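Local atomic coordinates of alpha-glucosidase ([Eubacterium] rectale, PDB entry 6PNR), a protein that probably hydrolyses alpha-sulfoquinovosides, such as those derived from plant sulfolipid, releasing sulfoquinovose, as a glycoside hydrolase of family 31. Residues Ile3-Asn8 / Val62-Asp67; Pro56-Asp61 / Cys72-Ile77; Phe577-Ser582 / Glu592-Arg597; Asp583-Asp588 / Asp613-Gln618. All coordinates share one frame; numbering follows the deposited sequence.

Contact 1 of 4, residues Ile3-Asn8 / Val62-Asp67; sequences IKVNDN and VIQTAD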
loop_
_atom_site.group_PDB
_atom_site.type_symbol
_atom_site.label_atom_id
_atom_site.label_comp_id
_atom_site.label_asym_id
_atom_site.label_seq_id
_atom_site.Cartn_x
_atom_site.Cartn_y
_atom_site.Cartn_z
ATOM N N ILE A 3 -9.944 17.702 -37.571
ATOM C CA ILE A 3 -11.013 17.866 -36.595
ATOM C C ILE A 3 -12.339 17.535 -37.263
ATOM O O ILE A 3 -12.577 17.911 -38.420
ATOM C CB ILE A 3 -11.031 19.302 -36.038
ATOM C CG1 ILE A 3 -9.759 19.594 -35.242
ATOM C CG2 ILE A 3 -12.290 19.563 -35.211
ATOM C CD1 ILE A 3 -9.758 20.967 -34.597
ATOM N N LYS A 4 -13.197 16.817 -36.547
ATOM C CA LYS A 4 -14.615 16.724 -36.863
ATOM C C LYS A 4 -15.384 17.246 -35.663
ATOM O O LYS A 4 -15.123 16.832 -34.529
ATOM C CB LYS A 4 -15.040 15.289 -37.188
ATOM C CG LYS A 4 -14.435 14.728 -38.460
ATOM C CD LYS A 4 -14.857 13.289 -38.667
ATOM C CE LYS A 4 -14.202 12.687 -39.896
ATOM N NZ LYS A 4 -14.522 11.236 -40.032
ATOM N N VAL A 5 -16.308 18.169 -35.900
ATOM C CA VAL A 5 -17.050 18.764 -34.794
ATOM C C VAL A 5 -18.417 19.213 -35.289
ATOM O O VAL A 5 -18.536 19.831 -36.351
ATOM C CB VAL A 5 -16.271 19.934 -34.159
ATOM C CG1 VAL A 5 -15.852 20.941 -35.220
ATOM C CG2 VAL A 5 -17.091 20.593 -33.058
ATOM N N ASN A 6 -19.452 18.871 -34.520
ATOM C CA ASN A 6 -20.777 19.447 -34.694
ATOM C C ASN A 6 -21.230 19.999 -33.346
ATOM O O ASN A 6 -20.388 20.342 -32.509
ATOM C CB ASN A 6 -21.758 18.411 -35.262
ATOM C CG ASN A 6 -21.902 17.183 -34.380
ATOM O OD1 ASN A 6 -22.128 17.289 -33.176
ATOM N ND2 ASN A 6 -21.775 16.005 -34.981
ATOM N N ASP A 7 -22.542 20.083 -33.112
ATOM C CA ASP A 7 -23.036 20.672 -31.872
ATOM C C ASP A 7 -22.969 19.719 -30.685
ATOM O O ASP A 7 -23.021 20.174 -29.535
ATOM C CB ASP A 7 -24.478 21.150 -32.054
ATOM C CG ASP A 7 -24.563 22.542 -32.650
ATOM O OD1 ASP A 7 -23.514 23.218 -32.737
ATOM O OD2 ASP A 7 -25.680 22.959 -33.030
ATOM N N ASN A 8 -22.854 18.416 -30.931
ATOM C CA ASN A 8 -22.971 17.418 -29.877
ATOM C C ASN A 8 -21.770 16.482 -29.814
ATOM O O ASN A 8 -21.821 15.480 -29.089
ATOM C CB ASN A 8 -24.252 16.593 -30.067
ATOM C CG ASN A 8 -25.395 17.414 -30.644
ATOM O OD1 ASN A 8 -26.045 18.181 -29.929
ATOM N ND2 ASN A 8 -25.643 17.258 -31.945
ATOM N N VAL A 62 -20.558 25.259 -29.438
ATOM C CA VAL A 62 -19.421 25.103 -30.334
ATOM C C VAL A 62 -19.368 26.325 -31.237
ATOM O O VAL A 62 -20.381 26.704 -31.833
ATOM C CB VAL A 62 -19.527 23.813 -31.172
ATOM C CG1 VAL A 62 -18.419 23.766 -32.204
ATOM C CG2 VAL A 62 -19.494 22.577 -30.273
ATOM N N ILE A 63 -18.194 26.945 -31.335
ATOM C CA ILE A 63 -17.974 28.094 -32.207
ATOM C C ILE A 63 -16.756 27.807 -33.070
ATOM O O ILE A 63 -15.642 27.661 -32.550
ATOM C CB ILE A 63 -17.767 29.397 -31.418
ATOM C CG1 ILE A 63 -19.067 29.837 -30.748
ATOM C CG2 ILE A 63 -17.226 30.489 -32.342
ATOM C CD1 ILE A 63 -18.936 31.128 -29.958
ATOM N N GLN A 64 -16.961 27.728 -34.381
ATOM C CA GLN A 64 -15.873 27.554 -35.332
ATOM C C GLN A 64 -15.555 28.888 -35.994
ATOM O O GLN A 64 -16.424 29.486 -36.637
ATOM C CB GLN A 64 -16.232 26.523 -36.398
ATOM C CG GLN A 64 -16.104 25.090 -35.967
ATOM C CD GLN A 64 -15.661 24.200 -37.112
ATOM O OE1 GLN A 64 -16.332 23.222 -37.456
ATOM N NE2 GLN A 64 -14.518 24.533 -37.709
ATOM N N THR A 65 -14.318 29.351 -35.838
ATOM C CA THR A 65 -13.771 30.398 -36.684
ATOM C C THR A 65 -12.771 29.764 -37.649
ATOM O O THR A 65 -12.650 28.536 -37.728
ATOM C CB THR A 65 -13.140 31.518 -35.853
ATOM O OG1 THR A 65 -11.909 31.062 -35.281
ATOM C CG2 THR A 65 -14.090 31.958 -34.747
ATOM N N ALA A 66 -12.051 30.606 -38.391
ATOM C CA ALA A 66 -11.189 30.092 -39.450
ATOM C C ALA A 66 -10.089 29.200 -38.890
ATOM O O ALA A 66 -9.812 28.125 -39.437
ATOM C CB ALA A 66 -10.588 31.252 -40.246
ATOM N N ASP A 67 -9.459 29.619 -37.792
ATOM C CA ASP A 67 -8.323 28.900 -37.235
ATOM C C ASP A 67 -8.636 28.132 -35.960
ATOM O O ASP A 67 -7.906 27.190 -35.634
ATOM C CB ASP A 67 -7.167 29.874 -36.948
ATOM C CG ASP A 67 -6.631 30.534 -38.209
ATOM O OD1 ASP A 67 -7.271 31.490 -38.704
ATOM O OD2 ASP A 67 -5.570 30.091 -38.704
#
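Val5 and Val62 meet tip to tip, and the path of Val5 from its CB outward explains most of the contact between 3-8 and 62-67. Its CB points at the other strand and divides into two branches with different partners. CG2, anti to the backbone N, touches a methyl of like kind, with Val5 CG2 3.5 Å from Val62 CG1. CG1 sits instead between the backbone N and the carbonyl carbon (chi1 53°), and from there it reaches the amide end of Gln64, 3.2 Å from Val5 CG1 to Gln64 OE1. The Gln64 chain, bent at chi2 (-146°), slides past Val5 in the opposite direction. The second Val62 methyl lies against the backbone of the turn, with Val62 CG2 3.3 Å from Asn6 O. That turn is an Asx turn: Asn6 OD1 accepts from Asn8 N at 2.6 Å, in the carbonyl plane, as the chain turns toward strand 10-14. The Asp7 carboxylate borders the same valine, with Asp7 OD1 4.3 Å from Val62 CB. Val62 also touches Leu71 of strand 68-73, the next strand of its own sheet. Strands 2-5 and 61-64 are outermost strands of two separate sheets, and no hydrogen bond joins these segments, so the edges meet here through methyl packing bordered by polar groups, a contact that depends on shape rather than on directional bonds.

Contact 2 of 4, residues Pro56-Asp61 / Cys72-Ile77; sequences PLKLTD and CFESYI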
loop_
_atom_site.group_PDB
_atom_site.type_symbol
_atom_site.label_atom_id
_atom_site.label_comp_id
_atom_site.label_asym_id
_atom_site.label_seq_id
_atom_site.Cartn_x
_atom_site.Cartn_y
_atom_site.Cartn_z
ATOM N N PRO A 56 -18.574 14.326 -15.377
ATOM C CA PRO A 56 -18.262 14.684 -16.761
ATOM C C PRO A 56 -18.924 15.994 -17.151
ATOM O O PRO A 56 -19.958 16.384 -16.608
ATOM C CB PRO A 56 -18.831 13.513 -17.568
ATOM C CG PRO A 56 -19.966 13.008 -16.717
ATOM C CD PRO A 56 -19.527 13.203 -15.287
ATOM N N LEU A 57 -18.300 16.682 -18.095
ATOM C CA LEU A 57 -18.809 17.953 -18.576
ATOM C C LEU A 57 -19.728 17.734 -19.770
ATOM O O LEU A 57 -19.531 16.810 -20.566
ATOM C CB LEU A 57 -17.659 18.874 -18.975
ATOM C CG LEU A 57 -16.751 19.358 -17.848
ATOM C CD1 LEU A 57 -15.658 20.228 -18.437
ATOM C CD2 LEU A 57 -17.560 20.123 -16.831
ATOM N N LYS A 58 -20.734 18.601 -19.892
ATOM C CA LYS A 58 -21.630 18.620 -21.043
ATOM C C LYS A 58 -21.162 19.685 -22.024
ATOM O O LYS A 58 -20.890 20.820 -21.620
ATOM C CB LYS A 58 -23.071 18.908 -20.617
ATOM C CG LYS A 58 -23.749 17.802 -19.837
ATOM C CD LYS A 58 -25.185 18.195 -19.496
ATOM C CE LYS A 58 -25.982 17.011 -18.958
ATOM N NZ LYS A 58 -26.335 16.031 -20.030
ATOM N N LEU A 59 -21.060 19.314 -23.304
ATOM C CA LEU A 59 -20.719 20.255 -24.374
ATOM C C LEU A 59 -21.967 21.045 -24.752
ATOM O O LEU A 59 -22.904 20.491 -25.337
ATOM C CB LEU A 59 -20.166 19.511 -25.589
ATOM C CG LEU A 59 -19.790 20.328 -26.831
ATOM C CD1 LEU A 59 -18.797 21.435 -26.509
ATOM C CD2 LEU A 59 -19.233 19.417 -27.925
ATOM N N THR A 60 -21.983 22.341 -24.429
ATOM C CA THR A 60 -23.175 23.160 -24.606
ATOM C C THR A 60 -23.063 24.215 -25.700
ATOM O O THR A 60 -24.075 24.834 -26.034
ATOM C CB THR A 60 -23.540 23.859 -23.289
ATOM O OG1 THR A 60 -22.412 24.607 -22.822
ATOM C CG2 THR A 60 -23.944 22.841 -22.238
ATOM N N ASP A 61 -21.879 24.452 -26.256
ATOM C CA ASP A 61 -21.754 25.405 -27.351
ATOM C C ASP A 61 -20.477 25.114 -28.122
ATOM O O ASP A 61 -19.450 24.758 -27.536
ATOM C CB ASP A 61 -21.753 26.857 -26.849
ATOM C CG ASP A 61 -22.268 27.840 -27.903
ATOM O OD1 ASP A 61 -22.848 27.379 -28.914
ATOM O OD2 ASP A 61 -22.087 29.069 -27.727
ATOM N N CYS A 72 -17.461 25.226 -25.408
ATOM C CA CYS A 72 -17.935 25.677 -24.105
ATOM C C CYS A 72 -18.583 24.510 -23.371
ATOM O O CYS A 72 -19.409 23.791 -23.948
ATOM C CB CYS A 72 -18.929 26.831 -24.251
ATOM S SG CYS A 72 -18.275 28.236 -25.194
ATOM N N PHE A 73 -18.196 24.318 -22.109
ATOM C CA PHE A 73 -18.686 23.228 -21.263
ATOM C C PHE A 73 -19.374 23.867 -20.073
ATOM O O PHE A 73 -18.761 24.049 -19.017
ATOM C CB PHE A 73 -17.562 22.303 -20.807
ATOM C CG PHE A 73 -16.866 21.594 -21.917
ATOM C CD1 PHE A 73 -17.383 20.418 -22.435
ATOM C CD2 PHE A 73 -15.677 22.086 -22.431
ATOM C CE1 PHE A 73 -16.733 19.755 -23.465
ATOM C CE2 PHE A 73 -15.026 21.430 -23.441
ATOM C CZ PHE A 73 -15.551 20.262 -23.969
ATOM N N GLU A 74 -20.653 24.200 -20.249
ATOM C CA GLU A 74 -21.458 24.820 -19.205
ATOM C C GLU A 74 -20.755 26.045 -18.638
ATOM O O GLU A 74 -20.184 26.844 -19.389
ATOM C CB GLU A 74 -21.768 23.802 -18.105
ATOM C CG GLU A 74 -22.701 22.687 -18.557
ATOM C CD GLU A 74 -22.504 21.384 -17.789
ATOM O OE1 GLU A 74 -21.489 20.684 -18.035
ATOM O OE2 GLU A 74 -23.367 21.060 -16.943
ATOM N N SER A 75 -20.797 26.211 -17.319
ATOM C CA SER A 75 -20.067 27.281 -16.653
ATOM C C SER A 75 -18.786 26.780 -15.993
ATOM O O SER A 75 -18.397 27.284 -14.934
ATOM C CB SER A 75 -20.961 27.977 -15.625
ATOM O OG SER A 75 -21.903 28.827 -16.265
ATOM N N TYR A 76 -18.114 25.801 -16.604
ATOM C CA TYR A 76 -16.932 25.188 -16.007
ATOM C C TYR A 76 -15.658 25.460 -16.798
ATOM O O TYR A 76 -14.682 25.960 -16.234
ATOM C CB TYR A 76 -17.143 23.676 -15.858
ATOM C CG TYR A 76 -18.244 23.293 -14.887
ATOM C CD1 TYR A 76 -18.157 23.611 -13.538
ATOM C CD2 TYR A 76 -19.361 22.604 -15.325
ATOM C CE1 TYR A 76 -19.171 23.254 -12.652
ATOM C CE2 TYR A 76 -20.366 22.242 -14.457
ATOM C CZ TYR A 76 -20.272 22.570 -13.130
ATOM O OH TYR A 76 -21.293 22.198 -12.296
ATOM N N ILE A 77 -15.643 25.136 -18.091
ATOM C CA ILE A 77 -14.430 25.115 -18.901
ATOM C C ILE A 77 -14.747 25.645 -20.294
ATOM O O ILE A 77 -15.778 25.299 -20.882
ATOM C CB ILE A 77 -13.850 23.686 -19.009
ATOM C CG1 ILE A 77 -13.448 23.129 -17.636
ATOM C CG2 ILE A 77 -12.679 23.642 -19.972
ATOM C CD1 ILE A 77 -12.296 23.861 -16.984
#
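Backbone bonds pair Asp61 with Cys72 across the two segments, and a polar side chain on each segment extends the pairing. Cys72 N gives to Asp61 O at 3.0 Å, while Cys72 O receives Thr60 N at 3.0 Å and, weakly, Asp61 N. Thr60 and Asp61 thus both face Cys72 in a classic beta bulge. Side-chain hydrogen bonds follow beyond it. Thr60 OG1, placed between its backbone N and carbonyl carbon (chi1 55°), accepts from Glu74 N at 3.1 Å and also bonds weakly to Cys72 O. In return, Glu74 OE1 accepts from Lys58 N at 2.9 Å, met from above the carboxylate plane. A CA-H...O contact from Phe73 to Lys58 O lies between these bonds.

The apolar part centres on Leu57, which crosses Phe73 and Ile77 at about a right angle. Leu57 CD1 lies 3.7 Å from Phe73 CB, and its other branch, CD2, comes 3.4 Å from Tyr76 CD2. Leu59 CD1 lies over one face of the Phe73 ring, while His22 meets that ring edge-to-face. Where regular strand pairing gives out, threonine and glutamate therefore take over the bonding of main-chain N-H groups, and leucine fills the buried side.

Contact 3 of 4, residues Phe577-Ser582 / Glu592-Arg597; sequences FMHYES and EYLFGR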
loop_
_atom_site.group_PDB
_atom_site.type_symbol
_atom_site.label_atom_id
_atom_site.label_comp_id
_atom_site.label_asym_id
_atom_site.label_seq_id
_atom_site.Cartn_x
_atom_site.Cartn_y
_atom_site.Cartn_z
ATOM N N PHE A 577 12.565 0.193 -31.685
ATOM C CA PHE A 577 11.553 0.580 -32.658
ATOM C C PHE A 577 11.819 1.937 -33.281
ATOM O O PHE A 577 11.094 2.318 -34.205
ATOM C CB PHE A 577 10.149 0.545 -32.030
ATOM C CG PHE A 577 9.949 1.494 -30.873
ATOM C CD1 PHE A 577 9.703 2.837 -31.088
ATOM C CD2 PHE A 577 9.969 1.026 -29.557
ATOM C CE1 PHE A 577 9.504 3.707 -30.031
ATOM C CE2 PHE A 577 9.765 1.898 -28.487
ATOM C CZ PHE A 577 9.524 3.238 -28.726
ATOM N N MET A 578 12.835 2.672 -32.822
ATOM C CA MET A 578 13.141 3.950 -33.449
ATOM C C MET A 578 13.724 3.763 -34.841
ATOM O O MET A 578 13.602 4.659 -35.681
ATOM C CB MET A 578 14.108 4.759 -32.588
ATOM C CG MET A 578 14.382 6.147 -33.130
ATOM S SD MET A 578 15.154 7.218 -31.917
ATOM C CE MET A 578 13.719 7.748 -30.975
ATOM N N HIS A 579 14.362 2.621 -35.105
ATOM C CA HIS A 579 14.922 2.348 -36.421
ATOM C C HIS A 579 14.342 1.101 -37.065
ATOM O O HIS A 579 14.698 0.794 -38.207
ATOM C CB HIS A 579 16.445 2.210 -36.347
ATOM C CG HIS A 579 17.144 3.486 -36.016
ATOM N ND1 HIS A 579 17.156 4.570 -36.868
ATOM C CD2 HIS A 579 17.859 3.854 -34.924
ATOM C CE1 HIS A 579 17.848 5.551 -36.315
ATOM N NE2 HIS A 579 18.276 5.146 -35.132
ATOM N N TYR A 580 13.478 0.366 -36.364
ATOM C CA TYR A 580 12.791 -0.799 -36.918
ATOM C C TYR A 580 11.319 -0.692 -36.542
ATOM O O TYR A 580 10.822 -1.436 -35.695
ATOM C CB TYR A 580 13.430 -2.092 -36.416
ATOM C CG TYR A 580 14.907 -2.121 -36.710
ATOM C CD1 TYR A 580 15.374 -2.484 -37.973
ATOM C CD2 TYR A 580 15.840 -1.751 -35.746
ATOM C CE1 TYR A 580 16.721 -2.505 -38.255
ATOM C CE2 TYR A 580 17.200 -1.766 -36.022
ATOM C CZ TYR A 580 17.634 -2.143 -37.283
ATOM O OH TYR A 580 18.980 -2.154 -37.579
ATOM N N GLU A 581 10.615 0.249 -37.179
ATOM C CA GLU A 581 9.261 0.570 -36.734
ATOM C C GLU A 581 8.250 -0.523 -37.043
ATOM O O GLU A 581 7.162 -0.515 -36.458
ATOM C CB GLU A 581 8.787 1.878 -37.354
ATOM C CG GLU A 581 9.669 3.049 -37.027
ATOM C CD GLU A 581 8.998 4.364 -37.319
ATOM O OE1 GLU A 581 7.848 4.326 -37.797
ATOM O OE2 GLU A 581 9.612 5.428 -37.071
ATOM N N SER A 582 8.563 -1.444 -37.951
ATOM C CA SER A 582 7.650 -2.530 -38.294
ATOM C C SER A 582 7.853 -3.766 -37.431
ATOM O O SER A 582 7.106 -4.739 -37.582
ATOM C CB SER A 582 7.811 -2.918 -39.770
ATOM O OG SER A 582 7.634 -1.787 -40.602
ATOM N N GLU A 592 17.389 -3.788 -24.075
ATOM C CA GLU A 592 18.333 -3.558 -25.160
ATOM C C GLU A 592 18.114 -2.146 -25.689
ATOM O O GLU A 592 17.006 -1.611 -25.610
ATOM C CB GLU A 592 18.154 -4.567 -26.319
ATOM C CG GLU A 592 17.889 -6.000 -25.861
ATOM C CD GLU A 592 17.819 -6.974 -27.020
ATOM O OE1 GLU A 592 17.556 -6.525 -28.156
ATOM O OE2 GLU A 592 18.026 -8.185 -26.793
ATOM N N TYR A 593 19.170 -1.551 -26.236
ATOM C CA TYR A 593 19.057 -0.249 -26.881
ATOM C C TYR A 593 19.964 -0.188 -28.103
ATOM O O TYR A 593 20.975 -0.890 -28.179
ATOM C CB TYR A 593 19.401 0.912 -25.919
ATOM C CG TYR A 593 20.810 0.914 -25.345
ATOM C CD1 TYR A 593 21.105 0.242 -24.154
ATOM C CD2 TYR A 593 21.835 1.617 -25.965
ATOM C CE1 TYR A 593 22.400 0.263 -23.613
ATOM C CE2 TYR A 593 23.123 1.637 -25.442
ATOM C CZ TYR A 593 23.402 0.965 -24.266
ATOM O OH TYR A 593 24.687 0.997 -23.755
ATOM N N LEU A 594 19.575 0.650 -29.072
ATOM C CA LEU A 594 20.460 0.991 -30.179
ATOM C C LEU A 594 21.364 2.132 -29.727
ATOM O O LEU A 594 20.873 3.170 -29.270
ATOM C CB LEU A 594 19.665 1.385 -31.432
ATOM C CG LEU A 594 18.640 0.344 -31.904
ATOM C CD1 LEU A 594 17.785 0.826 -33.094
ATOM C CD2 LEU A 594 19.341 -0.965 -32.237
ATOM N N PHE A 595 22.676 1.916 -29.803
ATOM C CA PHE A 595 23.679 2.930 -29.485
ATOM C C PHE A 595 23.944 3.661 -30.794
ATOM O O PHE A 595 24.798 3.268 -31.588
ATOM C CB PHE A 595 24.930 2.273 -28.910
ATOM C CG PHE A 595 26.034 3.230 -28.533
ATOM C CD1 PHE A 595 25.781 4.337 -27.734
ATOM C CD2 PHE A 595 27.340 2.976 -28.919
ATOM C CE1 PHE A 595 26.807 5.197 -27.360
ATOM C CE2 PHE A 595 28.373 3.828 -28.548
ATOM C CZ PHE A 595 28.102 4.940 -27.766
ATOM N N GLY A 596 23.160 4.703 -31.047
ATOM C CA GLY A 596 23.075 5.257 -32.393
ATOM C C GLY A 596 22.355 4.296 -33.333
ATOM O O GLY A 596 21.736 3.326 -32.920
ATOM N N ARG A 597 22.460 4.580 -34.633
ATOM C CA ARG A 597 21.820 3.697 -35.602
ATOM C C ARG A 597 22.635 2.442 -35.875
ATOM O O ARG A 597 22.091 1.454 -36.379
ATOM C CB ARG A 597 21.573 4.431 -36.932
ATOM C CG ARG A 597 20.596 3.683 -37.860
ATOM C CD ARG A 597 20.025 4.583 -38.957
ATOM N NE ARG A 597 21.056 4.998 -39.904
ATOM C CZ ARG A 597 21.426 4.281 -40.961
ATOM N NH1 ARG A 597 20.843 3.115 -41.208
ATOM N NH2 ARG A 597 22.375 4.729 -41.779
HETATM O O HOH W 1 19.511 0.520 -37.211
#
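His579 lies against both Leu594 and Arg597, and the contact follows from how its ring is approached. The side chains of His579 and Arg597 cross at about a right angle: Arg597 CG sits over the centre of one face in a CH-pi contact, 3.7 Å from the centroid, and Arg597 CD comes 3.5 Å from His579 ND1. With its CG anti to the backbone N (chi1 -165°), the arginine carries CG and CD along the imidazole. Leu594 CD1 arrives at the ring edge instead, 3.5 Å from His579 CD2. The other ring nitrogen, NE2, is hydrogen-bonded to Arg574, on the strand next to 593-595.

At Tyr580 the same leucine methyl is used again, with Leu594 CD1 4.0 Å from Tyr580 CE2. The phenol reaches on to a water that donates to both Tyr580 OH and Arg597 O, and it also hydrogen-bonds Asp619. The arrangement is that of a connecting loop folded back over the strand it leads into, here strand 593-595 of the antiparallel sheet in the family 31 C-terminal domain.

Contact 4 of 4, residues Asp583-Asp588 / Asp613-Gln618; sequences DAKAYD and DVYLPQ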
loop_
_atom_site.group_PDB
_atom_site.type_symbol
_atom_site.label_atom_id
_atom_site.label_comp_id
_atom_site.label_asym_id
_atom_site.label_seq_id
_atom_site.Cartn_x
_atom_site.Cartn_y
_atom_site.Cartn_z
ATOM N N ASP A 583 8.849 -3.757 -36.547
ATOM C CA ASP A 583 9.195 -4.926 -35.746
ATOM C C ASP A 583 8.334 -4.911 -34.488
ATOM O O ASP A 583 8.505 -4.047 -33.623
ATOM C CB ASP A 583 10.686 -4.917 -35.419
ATOM C CG ASP A 583 11.162 -6.217 -34.807
ATOM O OD1 ASP A 583 10.403 -6.823 -34.021
ATOM O OD2 ASP A 583 12.302 -6.629 -35.109
ATOM N N ALA A 584 7.401 -5.862 -34.391
ATOM C CA ALA A 584 6.450 -5.863 -33.284
ATOM C C ALA A 584 7.144 -6.084 -31.946
ATOM O O ALA A 584 6.759 -5.479 -30.935
ATOM C CB ALA A 584 5.379 -6.929 -33.507
ATOM N N LYS A 585 8.159 -6.957 -31.917
ATOM C CA LYS A 585 8.868 -7.217 -30.667
ATOM C C LYS A 585 9.647 -5.994 -30.200
ATOM O O LYS A 585 9.851 -5.817 -28.996
ATOM C CB LYS A 585 9.813 -8.412 -30.826
ATOM C CG LYS A 585 9.106 -9.746 -31.031
ATOM C CD LYS A 585 10.108 -10.887 -31.134
ATOM C CE LYS A 585 9.419 -12.205 -31.478
ATOM N NZ LYS A 585 10.383 -13.347 -31.532
ATOM N N ALA A 586 10.080 -5.140 -31.131
ATOM C CA ALA A 586 10.840 -3.950 -30.765
ATOM C C ALA A 586 10.079 -3.033 -29.812
ATOM O O ALA A 586 10.706 -2.275 -29.066
ATOM C CB ALA A 586 11.238 -3.180 -32.017
ATOM N N TYR A 587 8.748 -3.092 -29.800
ATOM C CA TYR A 587 7.978 -2.243 -28.902
ATOM C C TYR A 587 7.895 -2.784 -27.479
ATOM O O TYR A 587 7.443 -2.056 -26.590
ATOM C CB TYR A 587 6.573 -2.026 -29.475
ATOM C CG TYR A 587 6.617 -1.179 -30.730
ATOM C CD1 TYR A 587 6.508 0.202 -30.670
ATOM C CD2 TYR A 587 6.821 -1.769 -31.968
ATOM C CE1 TYR A 587 6.578 0.971 -31.834
ATOM C CE2 TYR A 587 6.891 -1.025 -33.116
ATOM C CZ TYR A 587 6.771 0.342 -33.053
ATOM O OH TYR A 587 6.850 1.055 -34.230
ATOM N N ASP A 588 8.319 -4.024 -27.236
ATOM C CA ASP A 588 8.221 -4.630 -25.911
ATOM C C ASP A 588 9.560 -4.745 -25.206
ATOM O O ASP A 588 9.612 -5.239 -24.074
ATOM C CB ASP A 588 7.595 -6.023 -26.003
ATOM C CG ASP A 588 6.157 -5.984 -26.462
ATOM O OD1 ASP A 588 5.406 -5.085 -26.010
ATOM O OD2 ASP A 588 5.781 -6.854 -27.278
ATOM N N ASP A 613 21.017 -14.066 -23.834
ATOM C CA ASP A 613 20.022 -14.111 -24.900
ATOM C C ASP A 613 19.794 -12.708 -25.446
ATOM O O ASP A 613 19.616 -11.760 -24.677
ATOM C CB ASP A 613 18.694 -14.679 -24.386
ATOM C CG ASP A 613 18.799 -16.136 -23.953
ATOM O OD1 ASP A 613 19.624 -16.884 -24.526
ATOM O OD2 ASP A 613 18.047 -16.537 -23.036
ATOM N N VAL A 614 19.780 -12.575 -26.772
ATOM C CA VAL A 614 19.634 -11.282 -27.432
ATOM C C VAL A 614 18.565 -11.407 -28.504
ATOM O O VAL A 614 18.526 -12.403 -29.235
ATOM C CB VAL A 614 20.966 -10.816 -28.061
ATOM C CG1 VAL A 614 20.806 -9.464 -28.759
ATOM C CG2 VAL A 614 22.083 -10.781 -27.015
ATOM N N TYR A 615 17.701 -10.405 -28.607
ATOM C CA TYR A 615 16.833 -10.275 -29.766
ATOM C C TYR A 615 17.410 -9.218 -30.699
ATOM O O TYR A 615 17.555 -8.055 -30.309
ATOM C CB TYR A 615 15.400 -9.907 -29.387
ATOM C CG TYR A 615 14.589 -9.617 -30.635
ATOM C CD1 TYR A 615 14.023 -10.655 -31.368
ATOM C CD2 TYR A 615 14.429 -8.317 -31.109
ATOM C CE1 TYR A 615 13.301 -10.408 -32.525
ATOM C CE2 TYR A 615 13.708 -8.059 -32.272
ATOM C CZ TYR A 615 13.145 -9.114 -32.971
ATOM O OH TYR A 615 12.428 -8.885 -34.123
ATOM N N LEU A 616 17.717 -9.616 -31.939
ATOM C CA LEU A 616 18.157 -8.673 -32.959
ATOM C C LEU A 616 17.040 -8.419 -33.961
ATOM O O LEU A 616 16.430 -9.378 -34.453
ATOM C CB LEU A 616 19.393 -9.196 -33.699
ATOM C CG LEU A 616 20.701 -9.327 -32.931
ATOM C CD1 LEU A 616 21.766 -9.912 -33.842
ATOM C CD2 LEU A 616 21.132 -7.975 -32.392
ATOM N N PRO A 617 16.733 -7.164 -34.276
ATOM C CA PRO A 617 15.833 -6.885 -35.402
ATOM C C PRO A 617 16.448 -7.362 -36.710
ATOM O O PRO A 617 17.656 -7.581 -36.810
ATOM C CB PRO A 617 15.695 -5.356 -35.383
ATOM C CG PRO A 617 16.120 -4.942 -33.987
ATOM C CD PRO A 617 17.150 -5.940 -33.569
ATOM N N GLN A 618 15.592 -7.511 -37.728
ATOM C CA GLN A 618 16.019 -7.956 -39.054
ATOM C C GLN A 618 16.977 -6.965 -39.701
ATOM O O GLN A 618 16.569 -5.869 -40.097
ATOM C CB GLN A 618 14.811 -8.166 -39.978
ATOM C CG GLN A 618 13.892 -9.302 -39.567
ATOM C CD GLN A 618 14.535 -10.671 -39.730
ATOM O OE1 GLN A 618 15.158 -10.961 -40.759
ATOM N NE2 GLN A 618 14.391 -11.518 -38.712
#
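Tyr615 OH donates to Asp583 OD2 in a very short hydrogen bond, 2.5 Å between the two oxygens. The two side chains approach from opposite directions, and each has its CG anti to the backbone N: chi1 is -170° in the aspartate and 173° in the tyrosine. The carboxylate stands nearly upright to the ring, with planes 82° apart, and Asp583 OD2 lies at the ring edge, in its plane. Pro617 borders this oxygen as well, its CB 3.6 Å from Asp583 OD2.

Lys585 covers one face of the ring with its aliphatic part. Its CG lies anti to the carbonyl carbon and the chain beyond is fully extended, carrying it across the tyrosine at about a right angle. Lys585 CB stands over the face, offset toward the rim, and CD dips to 3.5 Å from Tyr615 CE1. Meanwhile Asp583 OD1 takes weak bonds from Lys585 N and Ala586 N, two and three residues on in its own segment.

One carboxylate thus serves two tasks: OD2 accepts the phenol, which also lies close to OD1, while OD1 has two weak backbone N-H partners. Those weak N-H contacts may help keep the carboxylate charged and so an acceptor for the phenol.

How the contacts relate
The four contacts form two distant pairs, and the centres of one pair lie about 40 Å or more from those of the other. Contacts 1 and 2 both reach the edge of the eight-stranded antiparallel sheet, where strands 61-64 and 68-73 are neighbours, and touch through Asp7 and Leu59. Contact 1 is a surface meeting of separate sheets without hydrogen bonds, whereas contact 2, partly buried, combines sheet bonding with apolar packing. Contacts 3 and 4 divide the long loop between strands 573-574 and 593-595 in the C-terminal domain, and are joined by Glu592 to Tyr615 N and by Glu581 O to Tyr587 OH. Contact 3 is partly buried and mainly nonpolar; contact 4, at the surface, relies on a carboxylate.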